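Local coordinates for protein ATP-dependent RNA helicase HrpB (Escherichia coli, PDB 6EUD) that hydrolyses ATP to ADP and phosphate as a DExH-box NTPase of the DEAH/RHA helicase group and binds single-stranded RNA, at residues A[140-145]-A[153-158]. Residues are numbered along the deposited sequence; the frame is centred on the assembly and turned at random.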
ATOM      1  N   ALA A 140       6.451 -17.051   4.082  1.00 50.55           N
ATOM      2  CA  ALA A 140       7.637 -16.685   3.302  1.00 46.48           C
ATOM      3  C   ALA A 140       8.953 -17.063   3.998  1.00 52.54           C
ATOM      4  O   ALA A 140       9.890 -17.568   3.345  1.00 54.49           O
ATOM      5  CB  ALA A 140       7.619 -15.194   2.996  1.00 40.63           C
ATOM      6  N   LEU A 141       9.027 -16.811   5.306  1.00 48.16           N
ATOM      7  CA  LEU A 141      10.214 -17.149   6.087  1.00 45.56           C
ATOM      8  C   LEU A 141      10.399 -18.651   6.135  1.00 48.54           C
ATOM      9  O   LEU A 141      11.485 -19.165   5.889  1.00 55.84           O
ATOM     10  CB  LEU A 141      10.109 -16.582   7.503  1.00 43.97           C
ATOM     11  CG  LEU A 141      10.109 -15.050   7.529  1.00 41.32           C
ATOM     12  CD1 LEU A 141       9.703 -14.518   8.881  1.00 39.67           C
ATOM     13  CD2 LEU A 141      11.487 -14.539   7.161  1.00 37.89           C
ATOM     14  N   LEU A 142       9.322 -19.360   6.427  1.00 48.71           N
ATOM     15  CA  LEU A 142       9.383 -20.814   6.534  1.00 49.92           C
ATOM     16  C   LEU A 142       9.748 -21.517   5.217  1.00 54.64           C
ATOM     17  O   LEU A 142      10.390 -22.565   5.225  1.00 60.66           O
ATOM     18  CB  LEU A 142       8.052 -21.336   7.059  1.00 48.04           C
ATOM     19  CG  LEU A 142       7.808 -20.976   8.519  1.00 49.22           C
ATOM     20  CD1 LEU A 142       6.364 -21.234   8.919  1.00 46.88           C
ATOM     21  CD2 LEU A 142       8.784 -21.746   9.404  1.00 53.00           C
ATOM     22  N   LEU A 143       9.341 -20.949   4.089  1.00 51.96           N
ATOM     23  CA  LEU A 143       9.736 -21.492   2.797  1.00 52.91           C
ATOM     24  C   LEU A 143      11.231 -21.224   2.533  1.00 54.71           C
ATOM     25  O   LEU A 143      11.874 -21.945   1.765  1.00 49.60           O
ATOM     26  CB  LEU A 143       8.874 -20.896   1.688  1.00 52.28           C
ATOM     27  CG  LEU A 143       7.418 -21.387   1.631  1.00 49.25           C
ATOM     28  CD1 LEU A 143       6.623 -20.703   0.511  1.00 42.71           C
ATOM     29  CD2 LEU A 143       7.385 -22.897   1.483  1.00 47.30           C
ATOM     30  N   ASP A 144      11.786 -20.197   3.174  1.00 55.03           N
ATOM     31  CA  ASP A 144      13.205 -19.931   3.020  1.00 61.32           C
ATOM     32  C   ASP A 144      14.028 -20.808   3.954  1.00 65.00           C
ATOM     33  O   ASP A 144      15.099 -21.282   3.569  1.00 73.92           O
ATOM     34  CB  ASP A 144      13.529 -18.463   3.255  1.00 63.51           C
ATOM     35  CG  ASP A 144      13.624 -17.690   1.963  1.00 71.84           C
ATOM     36  OD1 ASP A 144      13.157 -18.205   0.922  1.00 75.09           O
ATOM     37  OD2 ASP A 144      14.186 -16.584   1.979  1.00 77.84           O
ATOM     38  N   VAL A 145      13.526 -21.028   5.168  1.00 60.94           N
ATOM     39  CA  VAL A 145      14.146 -21.972   6.088  1.00 59.72           C
ATOM     40  C   VAL A 145      14.224 -23.364   5.454  1.00 63.35           C
ATOM     41  O   VAL A 145      15.195 -24.093   5.651  1.00 65.78           O
ATOM     42  CB  VAL A 145      13.374 -22.074   7.408  1.00 55.91           C
ATOM     43  CG1 VAL A 145      14.032 -23.103   8.317  1.00 54.16           C
ATOM     44  CG2 VAL A 145      13.272 -20.704   8.089  1.00 51.96           C
ATOM     45  N   LEU A 153      12.231 -30.008   7.702  1.00 74.66           N
ATOM     46  CA  LEU A 153      11.195 -29.213   8.363  1.00 74.70           C
ATOM     47  C   LEU A 153       9.888 -29.226   7.570  1.00 75.07           C
ATOM     48  O   LEU A 153       9.788 -28.593   6.521  1.00 75.56           O
ATOM     49  CB  LEU A 153      11.678 -27.770   8.567  1.00 70.98           C
ATOM     50  CG  LEU A 153      10.642 -26.759   9.083  1.00 68.70           C
ATOM     51  CD1 LEU A 153      10.229 -27.037  10.531  1.00 67.07           C
ATOM     52  CD2 LEU A 153      11.154 -25.331   8.924  1.00 68.02           C
ATOM     53  N   LYS A 154       8.888 -29.943   8.071  1.00 75.26           N
ATOM     54  CA  LYS A 154       7.613 -30.080   7.364  1.00 70.06           C
ATOM     55  C   LYS A 154       6.735 -28.870   7.637  1.00 66.96           C
ATOM     56  O   LYS A 154       7.028 -28.088   8.542  1.00 62.54           O
ATOM     57  CB  LYS A 154       6.896 -31.364   7.782  1.00 69.97           C
ATOM     58  CG  LYS A 154       7.703 -32.615   7.543  1.00 75.70           C
ATOM     59  CD  LYS A 154       6.987 -33.826   8.087  1.00 82.28           C
ATOM     60  CE  LYS A 154       7.835 -35.077   7.942  1.00 87.79           C
ATOM     61  NZ  LYS A 154       7.132 -36.271   8.498  1.00 92.16           N
ATOM     62  N   LEU A 155       5.650 -28.728   6.878  1.00 67.13           N
ATOM     63  CA  LEU A 155       4.819 -27.529   6.967  1.00 65.14           C
ATOM     64  C   LEU A 155       3.346 -27.804   6.654  1.00 62.95           C
ATOM     65  O   LEU A 155       2.999 -28.206   5.534  1.00 61.63           O
ATOM     66  CB  LEU A 155       5.373 -26.455   6.021  1.00 65.91           C
ATOM     67  CG  LEU A 155       4.793 -25.051   6.086  1.00 64.02           C
ATOM     68  CD1 LEU A 155       4.984 -24.515   7.482  1.00 67.59           C
ATOM     69  CD2 LEU A 155       5.469 -24.167   5.064  1.00 61.84           C
ATOM     70  N   LEU A 156       2.480 -27.578   7.642  1.00 60.03           N
ATOM     71  CA  LEU A 156       1.047 -27.775   7.446  1.00 58.30           C
ATOM     72  C   LEU A 156       0.248 -26.471   7.396  1.00 55.77           C
ATOM     73  O   LEU A 156       0.152 -25.732   8.375  1.00 54.65           O
ATOM     74  CB  LEU A 156       0.480 -28.665   8.548  1.00 61.83           C
ATOM     75  CG  LEU A 156      -1.028 -28.929   8.438  1.00 60.30           C
ATOM     76  CD1 LEU A 156      -1.375 -29.512   7.069  1.00 60.74           C
ATOM     77  CD2 LEU A 156      -1.452 -29.880   9.528  1.00 59.05           C
ATOM     78  N   ILE A 157      -0.359 -26.203   6.253  1.00 53.83           N
ATOM     79  CA  ILE A 157      -1.175 -25.010   6.125  1.00 51.41           C
ATOM     80  C   ILE A 157      -2.647 -25.392   6.172  1.00 56.14           C
ATOM     81  O   ILE A 157      -3.131 -26.159   5.336  1.00 57.11           O
ATOM     82  CB  ILE A 157      -0.839 -24.254   4.833  1.00 47.68           C
ATOM     83  CG1 ILE A 157       0.652 -23.927   4.825  1.00 48.23           C
ATOM     84  CG2 ILE A 157      -1.676 -22.987   4.707  1.00 36.15           C
ATOM     85  CD1 ILE A 157       1.135 -23.281   3.568  1.00 51.78           C
ATOM     86  N   MET A 158      -3.345 -24.869   7.176  1.00 55.03           N
ATOM     87  CA  MET A 158      -4.752 -25.185   7.386  1.00 52.23           C
ATOM     88  C   MET A 158      -5.637 -24.019   7.001  1.00 51.73           C
ATOM     89  O   MET A 158      -5.508 -22.909   7.521  1.00 50.35           O
ATOM     90  CB  MET A 158      -5.027 -25.549   8.841  1.00 54.82           C
ATOM     91  CG  MET A 158      -4.364 -26.823   9.345  1.00 61.28           C
ATOM     92  SD  MET A 158      -4.874 -27.107  11.049  1.00 80.52           S
ATOM     93  CE  MET A 158      -3.987 -28.600  11.429  1.00 83.51           C
TER
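With chi1 at 172° in L153 and -171° in L155, L153 and L155 both swing CG away from their own backbone N and reach toward helix 133-145. L142 answers from the helix with its CG anti to the carbonyl carbon (chi1 -70°), from where its two methyls face one leucine each. One branch, CD1, meets CD1 of L155 at 3.8 Å, the two side chains crossing at a slant; the other, CD2, lies 4.3 Å from CD2 of L153. That same L153 methyl is also met by CG1 of V145, the last residue of the helix, at 3.7 Å. The CA-CB bond of L143 points away from the strand, but its CD2 still comes within 4.3 Å of L155 CD2. The pair of segments illustrates how the second half of a beta-alpha-beta crossover closes in a P-loop NTPase core: the helix that follows strand 120-125 packs on strand 154-159, which lies next to strand 120-125 and parallel to it in the sheet. V123 of strand 120-125 touches both L142 and L155, and I111 of helix 106-113 touches L142 and V145. No hydrogen bond links the two segments, so the fit depends on burial and shape and not on directional bonds.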